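Local atomic coordinates of citrate synthase (Mycobacterium tuberculosis, PDB entry 4TVM), a protein that catalyses the condensation of oxaloacetate with acetyl-CoA and water to give citrate and free CoA, a step of the Krebs cycle. Residues H117-F123 with A143-Y148; A270-L275 with D366-G370; A249-I255 with W395-W399. All blocks are in the same frame, centred on the assembly; numbering follows the deposited sequence.

Contact 1 (H117-F123 with A143-Y148); sequences HEDLKRF and ALSAYY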
ATOM      1  N   HIS A 117     -17.877  10.925  12.858  1.00 39.05           N
ATOM      2  CA  HIS A 117     -17.938  12.397  12.910  1.00 40.00           C
ATOM      3  C   HIS A 117     -18.828  12.914  11.797  1.00 40.52           C
ATOM      4  O   HIS A 117     -18.597  12.581  10.626  1.00 37.63           O
ATOM      5  CB  HIS A 117     -16.528  13.006  12.718  1.00 37.44           C
ATOM      6  CG  HIS A 117     -16.386  14.374  13.304  1.00 39.19           C
ATOM      7  ND1 HIS A 117     -16.864  15.505  12.676  1.00 39.87           N
ATOM      8  CD2 HIS A 117     -15.830  14.795  14.462  1.00 37.16           C
ATOM      9  CE1 HIS A 117     -16.608  16.563  13.419  1.00 36.78           C
ATOM     10  NE2 HIS A 117     -15.988  16.154  14.513  1.00 37.25           N
ATOM     11  N   GLU A 118     -19.822  13.731  12.154  1.00 41.55           N
ATOM     12  CA  GLU A 118     -20.715  14.344  11.165  1.00 46.79           C
ATOM     13  C   GLU A 118     -20.011  14.980   9.950  1.00 50.61           C
ATOM     14  O   GLU A 118     -20.544  14.926   8.827  1.00 50.09           O
ATOM     15  CB  GLU A 118     -21.590  15.408  11.816  1.00 50.06           C
ATOM     16  CG  GLU A 118     -22.909  14.878  12.345  1.00 50.97           C
ATOM     17  CD  GLU A 118     -23.783  14.374  11.231  1.00 50.09           C
ATOM     18  OE1 GLU A 118     -23.974  13.144  11.154  1.00 46.81           O
ATOM     19  OE2 GLU A 118     -24.239  15.201  10.417  1.00 50.98           O
ATOM     20  N   ASP A 119     -18.856  15.618  10.168  1.00 44.65           N
ATOM     21  CA  ASP A 119     -18.068  16.146   9.051  1.00 42.72           C
ATOM     22  C   ASP A 119     -17.540  15.055   8.125  1.00 41.17           C
ATOM     23  O   ASP A 119     -17.494  15.226   6.902  1.00 36.13           O
ATOM     24  CB  ASP A 119     -16.907  16.978   9.543  1.00 45.00           C
ATOM     25  CG  ASP A 119     -17.324  18.312  10.095  1.00 45.44           C
ATOM     26  OD1 ASP A 119     -18.529  18.624  10.166  1.00 49.94           O
ATOM     27  OD2 ASP A 119     -16.408  19.059  10.481  1.00 51.84           O
ATOM     28  N   LEU A 120     -17.142  13.932   8.710  1.00 42.65           N
ATOM     29  CA  LEU A 120     -16.701  12.781   7.924  1.00 39.33           C
ATOM     30  C   LEU A 120     -17.853  12.162   7.212  1.00 35.03           C
ATOM     31  O   LEU A 120     -17.714  11.681   6.096  1.00 42.82           O
ATOM     32  CB  LEU A 120     -15.996  11.728   8.765  1.00 39.17           C
ATOM     33  CG  LEU A 120     -15.450  10.598   7.887  1.00 41.50           C
ATOM     34  CD1 LEU A 120     -14.365  11.120   6.975  1.00 41.58           C
ATOM     35  CD2 LEU A 120     -14.944   9.417   8.701  1.00 43.99           C
ATOM     36  N   LYS A 121     -19.012  12.209   7.820  1.00 35.56           N
ATOM     37  CA  LYS A 121     -20.252  11.863   7.101  1.00 34.58           C
ATOM     38  C   LYS A 121     -20.494  12.777   5.928  1.00 33.96           C
ATOM     39  O   LYS A 121     -20.699  12.306   4.827  1.00 34.14           O
ATOM     40  CB  LYS A 121     -21.435  11.960   8.039  1.00 37.15           C
ATOM     41  CG  LYS A 121     -22.672  11.246   7.556  1.00 39.51           C
ATOM     42  CD  LYS A 121     -23.902  11.782   8.258  1.00 42.13           C
ATOM     43  CE  LYS A 121     -25.150  11.010   7.872  1.00 42.16           C
ATOM     44  NZ  LYS A 121     -26.260  11.927   7.549  1.00 41.76           N
ATOM     45  N   ARG A 122     -20.448  14.094   6.174  1.00 37.00           N
ATOM     46  CA  ARG A 122     -20.662  15.107   5.138  1.00 35.84           C
ATOM     47  C   ARG A 122     -19.677  15.011   3.967  1.00 34.09           C
ATOM     48  O   ARG A 122     -20.051  15.220   2.831  1.00 32.24           O
ATOM     49  CB  ARG A 122     -20.561  16.497   5.754  1.00 43.45           C
ATOM     50  CG  ARG A 122     -21.823  17.004   6.437  1.00 52.36           C
ATOM     51  CD  ARG A 122     -21.500  18.182   7.356  1.00 58.58           C
ATOM     52  NE  ARG A 122     -20.690  19.198   6.681  1.00 64.94           N
ATOM     53  CZ  ARG A 122     -20.246  20.320   7.253  1.00 75.67           C
ATOM     54  NH1 ARG A 122     -20.525  20.598   8.527  1.00 77.42           N
ATOM     55  NH2 ARG A 122     -19.523  21.179   6.538  1.00 75.34           N
ATOM     56  N   PHE A 123     -18.414  14.724   4.266  1.00 34.43           N
ATOM     57  CA  PHE A 123     -17.358  14.506   3.278  1.00 36.53           C
ATOM     58  C   PHE A 123     -17.720  13.548   2.146  1.00 40.90           C
ATOM     59  O   PHE A 123     -17.172  13.650   1.068  1.00 44.34           O
ATOM     60  CB  PHE A 123     -16.168  13.955   4.037  1.00 39.14           C
ATOM     61  CG  PHE A 123     -14.946  13.700   3.209  1.00 37.25           C
ATOM     62  CD1 PHE A 123     -14.739  12.461   2.634  1.00 38.76           C
ATOM     63  CD2 PHE A 123     -13.954  14.653   3.121  1.00 39.22           C
ATOM     64  CE1 PHE A 123     -13.581  12.187   1.925  1.00 42.64           C
ATOM     65  CE2 PHE A 123     -12.793  14.397   2.404  1.00 42.54           C
ATOM     66  CZ  PHE A 123     -12.601  13.153   1.811  1.00 42.44           C
ATOM     67  N   ALA A 143      -8.748   9.550   4.929  1.00 43.83           N
ATOM     68  CA  ALA A 143      -9.255  10.736   5.616  1.00 44.28           C
ATOM     69  C   ALA A 143      -9.488  10.539   7.133  1.00 44.66           C
ATOM     70  O   ALA A 143      -9.652  11.516   7.893  1.00 50.69           O
ATOM     71  CB  ALA A 143     -10.533  11.201   4.944  1.00 45.19           C
ATOM     72  N   LEU A 144      -9.524   9.299   7.590  1.00 39.46           N
ATOM     73  CA  LEU A 144      -9.712   9.026   9.027  1.00 36.54           C
ATOM     74  C   LEU A 144      -8.667   9.679   9.894  1.00 38.35           C
ATOM     75  O   LEU A 144      -8.951  10.048  11.029  1.00 41.84           O
ATOM     76  CB  LEU A 144      -9.598   7.527   9.301  1.00 35.73           C
ATOM     77  CG  LEU A 144     -10.798   6.722   8.885  1.00 36.30           C
ATOM     78  CD1 LEU A 144     -10.429   5.252   8.870  1.00 36.98           C
ATOM     79  CD2 LEU A 144     -11.952   6.985   9.856  1.00 39.45           C
ATOM     80  N   SER A 145      -7.439   9.744   9.390  1.00 37.64           N
ATOM     81  CA  SER A 145      -6.360  10.339  10.125  1.00 40.39           C
ATOM     82  C   SER A 145      -6.615  11.835  10.282  1.00 46.00           C
ATOM     83  O   SER A 145      -6.112  12.460  11.204  1.00 52.86           O
ATOM     84  CB  SER A 145      -5.039  10.093   9.418  1.00 43.05           C
ATOM     85  OG  SER A 145      -4.725   8.710   9.405  1.00 43.95           O
ATOM     86  N   ALA A 146      -7.419  12.403   9.394  1.00 46.28           N
ATOM     87  CA  ALA A 146      -7.855  13.781   9.543  1.00 45.75           C
ATOM     88  C   ALA A 146      -8.853  13.985  10.694  1.00 44.07           C
ATOM     89  O   ALA A 146      -8.974  15.094  11.198  1.00 43.54           O
ATOM     90  CB  ALA A 146      -8.458  14.296   8.228  1.00 44.76           C
ATOM     91  N   TYR A 147      -9.610  12.960  11.076  1.00 43.73           N
ATOM     92  CA  TYR A 147     -10.666  13.152  12.092  1.00 41.80           C
ATOM     93  C   TYR A 147     -10.379  12.474  13.416  1.00 44.69           C
ATOM     94  O   TYR A 147     -11.010  12.763  14.427  1.00 53.47           O
ATOM     95  CB  TYR A 147     -11.996  12.641  11.569  1.00 40.30           C
ATOM     96  CG  TYR A 147     -12.506  13.427  10.433  1.00 40.66           C
ATOM     97  CD1 TYR A 147     -12.154  13.095   9.124  1.00 45.92           C
ATOM     98  CD2 TYR A 147     -13.316  14.537  10.642  1.00 44.32           C
ATOM     99  CE1 TYR A 147     -12.608  13.846   8.039  1.00 47.63           C
ATOM    100  CE2 TYR A 147     -13.773  15.298   9.562  1.00 47.00           C
ATOM    101  CZ  TYR A 147     -13.426  14.941   8.275  1.00 46.45           C
ATOM    102  OH  TYR A 147     -13.889  15.666   7.222  1.00 58.24           O
ATOM    103  N   TYR A 148      -9.462  11.525  13.398  1.00 45.03           N
ATOM    104  CA  TYR A 148      -9.142  10.758  14.573  1.00 42.62           C
ATOM    105  C   TYR A 148      -7.625  10.845  14.715  1.00 46.16           C
ATOM    106  O   TYR A 148      -6.936   9.839  14.793  1.00 45.08           O
ATOM    107  CB  TYR A 148      -9.712   9.323  14.424  1.00 39.18           C
ATOM    108  CG  TYR A 148     -11.231   9.356  14.202  1.00 38.17           C
ATOM    109  CD1 TYR A 148     -12.111   9.440  15.271  1.00 37.02           C
ATOM    110  CD2 TYR A 148     -11.780   9.348  12.923  1.00 37.61           C
ATOM    111  CE1 TYR A 148     -13.500   9.489  15.086  1.00 32.57           C
ATOM    112  CE2 TYR A 148     -13.157   9.399  12.728  1.00 36.68           C
ATOM    113  CZ  TYR A 148     -14.021   9.487  13.816  1.00 36.03           C
ATOM    114  OH  TYR A 148     -15.416   9.582  13.621  1.00 33.90           O
TER

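Contact 2 (A270-L275 with D366-G370); sequences ANQAVL and DFYTG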
ATOM      1  N   ALA A 270     -11.652 -10.687  -7.577  1.00 46.23           N
ATOM      2  CA  ALA A 270     -11.842 -11.975  -8.220  1.00 45.58           C
ATOM      3  C   ALA A 270     -13.321 -12.339  -8.223  1.00 47.52           C
ATOM      4  O   ALA A 270     -13.825 -12.877  -9.210  1.00 50.56           O
ATOM      5  CB  ALA A 270     -11.047 -13.045  -7.505  1.00 45.75           C
ATOM      6  N   ASN A 271     -14.011 -12.057  -7.116  1.00 49.88           N
ATOM      7  CA  ASN A 271     -15.472 -12.203  -7.071  1.00 50.29           C
ATOM      8  C   ASN A 271     -16.096 -11.402  -8.186  1.00 52.38           C
ATOM      9  O   ASN A 271     -16.939 -11.919  -8.904  1.00 53.53           O
ATOM     10  CB  ASN A 271     -16.074 -11.671  -5.775  1.00 50.11           C
ATOM     11  CG  ASN A 271     -15.572 -12.382  -4.542  1.00 52.40           C
ATOM     12  OD1 ASN A 271     -15.469 -13.605  -4.512  1.00 58.82           O
ATOM     13  ND2 ASN A 271     -15.284 -11.605  -3.493  1.00 51.81           N
ATOM     14  N   GLN A 272     -15.684 -10.134  -8.314  1.00 53.04           N
ATOM     15  CA  GLN A 272     -16.229  -9.227  -9.331  1.00 52.26           C
ATOM     16  C   GLN A 272     -15.905  -9.705 -10.756  1.00 56.52           C
ATOM     17  O   GLN A 272     -16.695  -9.504 -11.676  1.00 61.61           O
ATOM     18  CB  GLN A 272     -15.739  -7.772  -9.121  1.00 54.90           C
ATOM     19  CG  GLN A 272     -15.836  -6.907 -10.387  1.00 54.99           C
ATOM     20  CD  GLN A 272     -15.585  -5.421 -10.163  1.00 58.38           C
ATOM     21  OE1 GLN A 272     -14.522  -5.012  -9.697  1.00 62.99           O
ATOM     22  NE2 GLN A 272     -16.552  -4.601 -10.544  1.00 63.79           N
ATOM     23  N   ALA A 273     -14.754 -10.338 -10.948  1.00 56.03           N
ATOM     24  CA  ALA A 273     -14.389 -10.860 -12.268  1.00 58.99           C
ATOM     25  C   ALA A 273     -15.368 -11.928 -12.751  1.00 57.30           C
ATOM     26  O   ALA A 273     -15.698 -11.998 -13.942  1.00 57.92           O
ATOM     27  CB  ALA A 273     -12.964 -11.405 -12.254  1.00 57.32           C
ATOM     28  N   VAL A 274     -15.829 -12.744 -11.811  1.00 60.32           N
ATOM     29  CA  VAL A 274     -16.737 -13.851 -12.096  1.00 60.45           C
ATOM     30  C   VAL A 274     -18.084 -13.330 -12.572  1.00 61.64           C
ATOM     31  O   VAL A 274     -18.652 -13.815 -13.547  1.00 61.70           O
ATOM     32  CB  VAL A 274     -16.912 -14.731 -10.840  1.00 59.35           C
ATOM     33  CG1 VAL A 274     -18.057 -15.720 -10.996  1.00 56.53           C
ATOM     34  CG2 VAL A 274     -15.614 -15.468 -10.550  1.00 58.84           C
ATOM     35  N   LEU A 275     -18.595 -12.336 -11.874  1.00 62.35           N
ATOM     36  CA  LEU A 275     -19.853 -11.743 -12.273  1.00 65.28           C
ATOM     37  C   LEU A 275     -19.688 -11.110 -13.628  1.00 67.02           C
ATOM     38  O   LEU A 275     -20.556 -11.204 -14.473  1.00 74.32           O
ATOM     39  CB  LEU A 275     -20.288 -10.699 -11.262  1.00 63.27           C
ATOM     40  CG  LEU A 275     -21.211 -11.234 -10.176  1.00 62.12           C
ATOM     41  CD1 LEU A 275     -22.638 -11.221 -10.677  1.00 64.26           C
ATOM     42  CD2 LEU A 275     -20.829 -12.636  -9.734  1.00 63.47           C
ATOM     43  N   ASP A 366     -14.168 -18.912  -5.829  1.00 71.63           N
ATOM     44  CA  ASP A 366     -14.550 -17.522  -5.618  1.00 66.43           C
ATOM     45  C   ASP A 366     -15.903 -17.314  -6.298  1.00 66.24           C
ATOM     46  O   ASP A 366     -16.603 -16.338  -6.050  1.00 67.45           O
ATOM     47  CB  ASP A 366     -13.523 -16.596  -6.255  1.00 65.41           C
ATOM     48  CG  ASP A 366     -12.167 -16.699  -5.592  1.00 65.74           C
ATOM     49  OD1 ASP A 366     -12.134 -16.749  -4.340  1.00 64.94           O
ATOM     50  OD2 ASP A 366     -11.147 -16.729  -6.316  1.00 55.21           O
ATOM     51  N   PHE A 367     -16.228 -18.232  -7.194  1.00 62.05           N
ATOM     52  CA  PHE A 367     -17.472 -18.254  -7.929  1.00 59.63           C
ATOM     53  C   PHE A 367     -18.699 -18.251  -7.035  1.00 61.67           C
ATOM     54  O   PHE A 367     -19.659 -17.524  -7.310  1.00 59.92           O
ATOM     55  CB  PHE A 367     -17.453 -19.515  -8.810  1.00 63.56           C
ATOM     56  CG  PHE A 367     -18.729 -19.803  -9.528  1.00 65.26           C
ATOM     57  CD1 PHE A 367     -19.731 -20.537  -8.925  1.00 68.23           C
ATOM     58  CD2 PHE A 367     -18.896 -19.407 -10.841  1.00 69.43           C
ATOM     59  CE1 PHE A 367     -20.897 -20.835  -9.609  1.00 69.45           C
ATOM     60  CE2 PHE A 367     -20.061 -19.699 -11.529  1.00 67.87           C
ATOM     61  CZ  PHE A 367     -21.062 -20.413 -10.911  1.00 66.22           C
ATOM     62  N   TYR A 368     -18.685 -19.061  -5.974  1.00 61.60           N
ATOM     63  CA  TYR A 368     -19.890 -19.239  -5.156  1.00 58.40           C
ATOM     64  C   TYR A 368     -20.155 -18.009  -4.321  1.00 52.81           C
ATOM     65  O   TYR A 368     -21.305 -17.623  -4.146  1.00 60.31           O
ATOM     66  CB  TYR A 368     -19.822 -20.482  -4.257  1.00 58.53           C
ATOM     67  CG  TYR A 368     -19.801 -21.774  -5.032  1.00 63.12           C
ATOM     68  CD1 TYR A 368     -20.882 -22.153  -5.818  1.00 63.37           C
ATOM     69  CD2 TYR A 368     -18.695 -22.620  -4.985  1.00 66.00           C
ATOM     70  CE1 TYR A 368     -20.859 -23.330  -6.546  1.00 61.04           C
ATOM     71  CE2 TYR A 368     -18.659 -23.794  -5.716  1.00 64.35           C
ATOM     72  CZ  TYR A 368     -19.739 -24.141  -6.499  1.00 64.25           C
ATOM     73  OH  TYR A 368     -19.700 -25.328  -7.205  1.00 72.78           O
ATOM     74  N   THR A 369     -19.103 -17.374  -3.818  1.00 50.45           N
ATOM     75  CA  THR A 369     -19.280 -16.195  -2.970  1.00 47.51           C
ATOM     76  C   THR A 369     -19.914 -15.046  -3.725  1.00 43.96           C
ATOM     77  O   THR A 369     -20.634 -14.243  -3.154  1.00 47.09           O
ATOM     78  CB  THR A 369     -17.948 -15.727  -2.381  1.00 50.26           C
ATOM     79  OG1 THR A 369     -17.200 -16.863  -1.928  1.00 50.96           O
ATOM     80  CG2 THR A 369     -18.192 -14.784  -1.207  1.00 53.47           C
ATOM     81  N   GLY A 370     -19.639 -14.959  -5.016  1.00 44.63           N
ATOM     82  CA  GLY A 370     -20.202 -13.910  -5.851  1.00 46.04           C
ATOM     83  C   GLY A 370     -21.708 -14.034  -5.936  1.00 44.58           C
ATOM     84  O   GLY A 370     -22.451 -13.052  -5.754  1.00 46.94           O
TER

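Contact 3 (A249-I255 with W395-W399); sequences ANLFTSI and WIAHW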
ATOM      1  N   ALA A 249       4.220   3.539   9.700  1.00 36.40           N
ATOM      2  CA  ALA A 249       3.002   4.216   9.341  1.00 40.57           C
ATOM      3  C   ALA A 249       1.959   3.927  10.398  1.00 41.26           C
ATOM      4  O   ALA A 249       2.092   2.968  11.154  1.00 46.15           O
ATOM      5  CB  ALA A 249       2.538   3.769   7.971  1.00 38.66           C
ATOM      6  N   ASN A 250       0.941   4.778  10.497  1.00 45.59           N
ATOM      7  CA  ASN A 250      -0.085   4.548  11.499  1.00 42.31           C
ATOM      8  C   ASN A 250      -1.038   3.441  11.050  1.00 42.28           C
ATOM      9  O   ASN A 250      -0.938   2.907   9.944  1.00 45.34           O
ATOM     10  CB  ASN A 250      -0.794   5.843  11.899  1.00 43.96           C
ATOM     11  CG  ASN A 250      -1.883   6.256  10.930  1.00 48.70           C
ATOM     12  OD1 ASN A 250      -2.712   5.450  10.523  1.00 53.13           O
ATOM     13  ND2 ASN A 250      -1.894   7.536  10.566  1.00 48.62           N
ATOM     14  N   LEU A 251      -1.937   3.065  11.942  1.00 42.86           N
ATOM     15  CA  LEU A 251      -2.825   1.943  11.694  1.00 39.57           C
ATOM     16  C   LEU A 251      -3.704   2.160  10.500  1.00 40.55           C
ATOM     17  O   LEU A 251      -3.842   1.284   9.672  1.00 53.71           O
ATOM     18  CB  LEU A 251      -3.695   1.701  12.915  1.00 39.06           C
ATOM     19  CG  LEU A 251      -4.480   0.405  12.986  1.00 39.34           C
ATOM     20  CD1 LEU A 251      -3.785  -0.774  12.334  1.00 40.10           C
ATOM     21  CD2 LEU A 251      -4.744   0.106  14.452  1.00 42.37           C
ATOM     22  N   PHE A 252      -4.285   3.343  10.397  1.00 41.70           N
ATOM     23  CA  PHE A 252      -5.162   3.668   9.287  1.00 40.73           C
ATOM     24  C   PHE A 252      -4.443   3.653   7.961  1.00 42.38           C
ATOM     25  O   PHE A 252      -4.981   3.200   6.946  1.00 45.28           O
ATOM     26  CB  PHE A 252      -5.771   5.058   9.494  1.00 41.13           C
ATOM     27  CG  PHE A 252      -6.611   5.178  10.736  1.00 42.49           C
ATOM     28  CD1 PHE A 252      -7.246   4.060  11.297  1.00 40.30           C
ATOM     29  CD2 PHE A 252      -6.784   6.413  11.356  1.00 43.12           C
ATOM     30  CE1 PHE A 252      -8.018   4.184  12.445  1.00 38.25           C
ATOM     31  CE2 PHE A 252      -7.559   6.535  12.520  1.00 38.39           C
ATOM     32  CZ  PHE A 252      -8.182   5.421  13.049  1.00 38.18           C
ATOM     33  N   THR A 253      -3.226   4.176   7.951  1.00 43.22           N
ATOM     34  CA  THR A 253      -2.509   4.311   6.700  1.00 40.51           C
ATOM     35  C   THR A 253      -2.114   2.926   6.236  1.00 36.64           C
ATOM     36  O   THR A 253      -2.210   2.609   5.047  1.00 34.64           O
ATOM     37  CB  THR A 253      -1.304   5.255   6.847  1.00 44.76           C
ATOM     38  OG1 THR A 253      -1.724   6.464   7.507  1.00 40.74           O
ATOM     39  CG2 THR A 253      -0.714   5.566   5.484  1.00 46.80           C
ATOM     40  N   SER A 254      -1.751   2.061   7.171  1.00 37.54           N
ATOM     41  CA  SER A 254      -1.465   0.651   6.814  1.00 38.77           C
ATOM     42  C   SER A 254      -2.690  -0.125   6.281  1.00 37.20           C
ATOM     43  O   SER A 254      -2.562  -0.905   5.337  1.00 36.05           O
ATOM     44  CB  SER A 254      -0.833  -0.079   7.989  1.00 42.32           C
ATOM     45  OG  SER A 254       0.040   0.787   8.702  1.00 41.04           O
ATOM     46  N   ILE A 255      -3.879   0.119   6.832  1.00 34.23           N
ATOM     47  CA  ILE A 255      -5.107  -0.559   6.323  1.00 32.84           C
ATOM     48  C   ILE A 255      -5.484  -0.052   4.938  1.00 33.31           C
ATOM     49  O   ILE A 255      -5.890  -0.790   4.019  1.00 30.75           O
ATOM     50  CB  ILE A 255      -6.279  -0.306   7.264  1.00 33.18           C
ATOM     51  CG1 ILE A 255      -6.042  -1.021   8.594  1.00 34.21           C
ATOM     52  CG2 ILE A 255      -7.606  -0.699   6.631  1.00 36.63           C
ATOM     53  CD1 ILE A 255      -5.801  -2.502   8.468  1.00 34.69           C
ATOM     54  N   TRP A 395      -6.049  -8.040   8.728  1.00 36.06           N
ATOM     55  CA  TRP A 395      -5.166  -6.904   8.505  1.00 32.73           C
ATOM     56  C   TRP A 395      -4.698  -6.384   9.815  1.00 32.31           C
ATOM     57  O   TRP A 395      -3.520  -6.145  10.001  1.00 37.42           O
ATOM     58  CB  TRP A 395      -5.863  -5.784   7.743  1.00 30.96           C
ATOM     59  CG  TRP A 395      -6.042  -6.080   6.286  1.00 29.75           C
ATOM     60  CD1 TRP A 395      -5.381  -6.991   5.559  1.00 28.81           C
ATOM     61  CD2 TRP A 395      -6.961  -5.440   5.400  1.00 33.18           C
ATOM     62  NE1 TRP A 395      -5.818  -6.978   4.259  1.00 31.29           N
ATOM     63  CE2 TRP A 395      -6.803  -6.039   4.137  1.00 30.26           C
ATOM     64  CE3 TRP A 395      -7.931  -4.434   5.561  1.00 35.07           C
ATOM     65  CZ2 TRP A 395      -7.563  -5.680   3.044  1.00 32.50           C
ATOM     66  CZ3 TRP A 395      -8.680  -4.058   4.454  1.00 35.88           C
ATOM     67  CH2 TRP A 395      -8.483  -4.675   3.206  1.00 34.07           C
ATOM     68  N   ILE A 396      -5.615  -6.226  10.741  1.00 34.22           N
ATOM     69  CA  ILE A 396      -5.283  -5.605  12.020  1.00 37.22           C
ATOM     70  C   ILE A 396      -4.395  -6.494  12.882  1.00 39.82           C
ATOM     71  O   ILE A 396      -3.469  -6.009  13.534  1.00 45.79           O
ATOM     72  CB  ILE A 396      -6.566  -5.208  12.775  1.00 36.20           C
ATOM     73  CG1 ILE A 396      -7.232  -4.042  12.061  1.00 38.13           C
ATOM     74  CG2 ILE A 396      -6.253  -4.777  14.197  1.00 37.98           C
ATOM     75  CD1 ILE A 396      -8.576  -3.614  12.623  1.00 39.01           C
ATOM     76  N   ALA A 397      -4.699  -7.793  12.897  1.00 42.39           N
ATOM     77  CA  ALA A 397      -4.010  -8.760  13.733  1.00 36.00           C
ATOM     78  C   ALA A 397      -2.551  -8.845  13.382  1.00 38.75           C
ATOM     79  O   ALA A 397      -1.708  -8.954  14.279  1.00 37.78           O
ATOM     80  CB  ALA A 397      -4.655 -10.115  13.544  1.00 38.11           C
ATOM     81  N   HIS A 398      -2.273  -8.843  12.067  1.00 42.31           N
ATOM     82  CA  HIS A 398      -0.918  -8.950  11.530  1.00 43.65           C
ATOM     83  C   HIS A 398      -0.087  -7.712  11.815  1.00 43.99           C
ATOM     84  O   HIS A 398       1.068  -7.806  12.193  1.00 49.17           O
ATOM     85  CB  HIS A 398      -0.971  -9.168  10.012  1.00 48.57           C
ATOM     86  CG  HIS A 398      -1.303 -10.567   9.621  1.00 46.95           C
ATOM     87  ND1 HIS A 398      -2.600 -11.023   9.523  1.00 50.92           N
ATOM     88  CD2 HIS A 398      -0.516 -11.619   9.318  1.00 49.13           C
ATOM     89  CE1 HIS A 398      -2.593 -12.292   9.158  1.00 46.62           C
ATOM     90  NE2 HIS A 398      -1.341 -12.679   9.031  1.00 49.18           N
ATOM     91  N   TRP A 399      -0.676  -6.553  11.572  1.00 45.46           N
ATOM     92  CA  TRP A 399      -0.089  -5.251  11.937  1.00 44.96           C
ATOM     93  C   TRP A 399       0.267  -5.207  13.423  1.00 46.27           C
ATOM     94  O   TRP A 399       1.375  -4.805  13.803  1.00 43.58           O
ATOM     95  CB  TRP A 399      -1.110  -4.151  11.626  1.00 44.08           C
ATOM     96  CG  TRP A 399      -0.615  -2.751  11.776  1.00 43.55           C
ATOM     97  CD1 TRP A 399      -0.224  -1.899  10.771  1.00 42.62           C
ATOM     98  CD2 TRP A 399      -0.476  -2.025  12.990  1.00 43.06           C
ATOM     99  NE1 TRP A 399       0.161  -0.704  11.293  1.00 40.84           N
ATOM    100  CE2 TRP A 399       0.018  -0.752  12.654  1.00 42.40           C
ATOM    101  CE3 TRP A 399      -0.714  -2.329  14.337  1.00 43.72           C
ATOM    102  CZ2 TRP A 399       0.273   0.221  13.611  1.00 45.92           C
ATOM    103  CZ3 TRP A 399      -0.454  -1.367  15.289  1.00 44.39           C
ATOM    104  CH2 TRP A 399       0.048  -0.105  14.917  1.00 48.01           C
TER

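Contact 1 (H117-F123 with A143-Y148)
Tyr147 lays one face of its ring against Leu120 where two helices of the mostly helical citrate synthase fold pack in a near-antiparallel pair. The short axes of 118-122 and 143-147 run at 152° and come within 10.6 Å. Leu120 CB stands almost straight over the Tyr147 ring, 4.0 Å from its centroid, in a CH-pi contact. Leu120 CG, anti to the leucine nitrogen, carries the branch out alongside that ring. There CD1 meets Tyr147 CE1, while CD2 goes on to Leu144 CD2 at 4.0 Å. Asp119 CB approaches Tyr147 CE2 obliquely. The His117 ring has Tyr147 CD2 over one face, and the two ring planes are inclined at 41°, an oblique pairing. Further along, Phe123 takes Ala143 CB over one face, 4.2 Å from its CZ. The same phenylalanine meets Phe123 and Phe127 of the second subunit, which places this end of the contact at the dimer interface. His117 is the N-cap of its helix: its ND1 accepts from Asp119 N, which lies close to the imidazole plane. Its backbone is held across the contact as well, since His117 N donates to Tyr148 OH at 2.9 Å, nearly straight at 167°.

Contact 2 (A270-L275 with D366-G370)
Val274 sets its CG1 methyl against the Phe367 ring, 3.8 Å from Phe367 CD2. The two side chains cross at about a right angle, and the methyl meets the ring obliquely. CG1 lies anti to the valine nitrogen (chi1 168°), which also brings it to 4.0 Å from Phe367 CA. The valine therefore packs on backbone and ring together.

The backbones come nearest at Asn271 and Gly370, whose CA atoms are 5.2 Å apart. Glycine has no side chain to hold them off. Leu275 fills in beside it, with CD2 at 4.1 Å from Gly370 CA. The side chain of Asn271 reaches toward the carbonyl of Asp366 and toward Thr369 CB.

Asp366 lines the oxaloacetate pocket and is assigned to the active site, consistent with that position. Its side chain lies about 4 Å from the bound ligand, between nearest atoms. On the protein side, Ala270 CB is 3.9 Å from Asp366 OD2. The contact thus packs the start of helix 270-281 against Asp366 and the first turn of the 367-375 region, right beside the substrate.

Other helices pack around the pair. Phe383 of helix 383-403 touches Asn271 and Leu275. Thr369 packs on Leu225 and His229 of helix 216-229, and also on Val322 of helix 317-329, which meets Tyr368 too.

Contact 3 (A249-I255 with W395-W399)
Trp395 opens this helix-on-helix contact of the citrate synthase fold by packing against Ile255. The short axes of 251-255 and 395-399 cross at 122°, with a closest approach of 10.6 Å. Ile255 touches the tryptophan with two branches. Its CD1 lies 3.4 Å from Trp395 CB, at the root of the side chain. Its CG2 comes obliquely to the six-membered part of the indole, 3.9 Å from Trp395 CE3. Beyond this contact, Trp395 NE1 makes a weak hydrogen bond to Ser237 OG.

Ile396 follows and meets the same isoleucine through CG1, 4.2 Å from Ile255 CD1. That methyl therefore rests on two successive residues of the helix. Ile396 also packs on Thr164 of helix 159-182.

One turn after Trp395, Trp399 makes the second main contact. Its CG is anti to the backbone nitrogen (chi1 -173°), which carries the indole across to the start of helix 251-262. Leu251 CD1 sits over one face, 3.7 Å from the centroid of the five-membered ring, a CH-pi contact. The indole also stacks with His403 in its own helix.

The indole nitrogen finds a polar partner at the helix start. Asn250 is the N-cap there, and its OD1 accepts from Thr253 N. Its backbone oxygen takes two bonds, from Ser254 N and from Ser254 OG. The serine hydroxyl thus gives its proton to Asn250 O and accepts from Trp399 NE1 at 3.0 Å, along a bent N-H line of 132°.

How the contacts relate
Contacts 1 and 3 adjoin, although their centres are 18 Å apart. Ser145 OG and Asn250 ND2 are 3.3 Å apart, a probable hydrogen bond, and Phe252 packs on Leu144, Ser145 and Tyr148. Both contacts also touch the second subunit, so they lie on the dimer side of the chain. Contact 2 touches neither. Its nearest atoms are about 12 Å from contact 3 and about 21 Å from contact 1. It alone holds a residue of the oxaloacetate pocket, whereas the Trp395 side chain of contact 3 stays about 8 Å from the ligand. In sequence, contact 2 is nested within the loop that contact 3 closes.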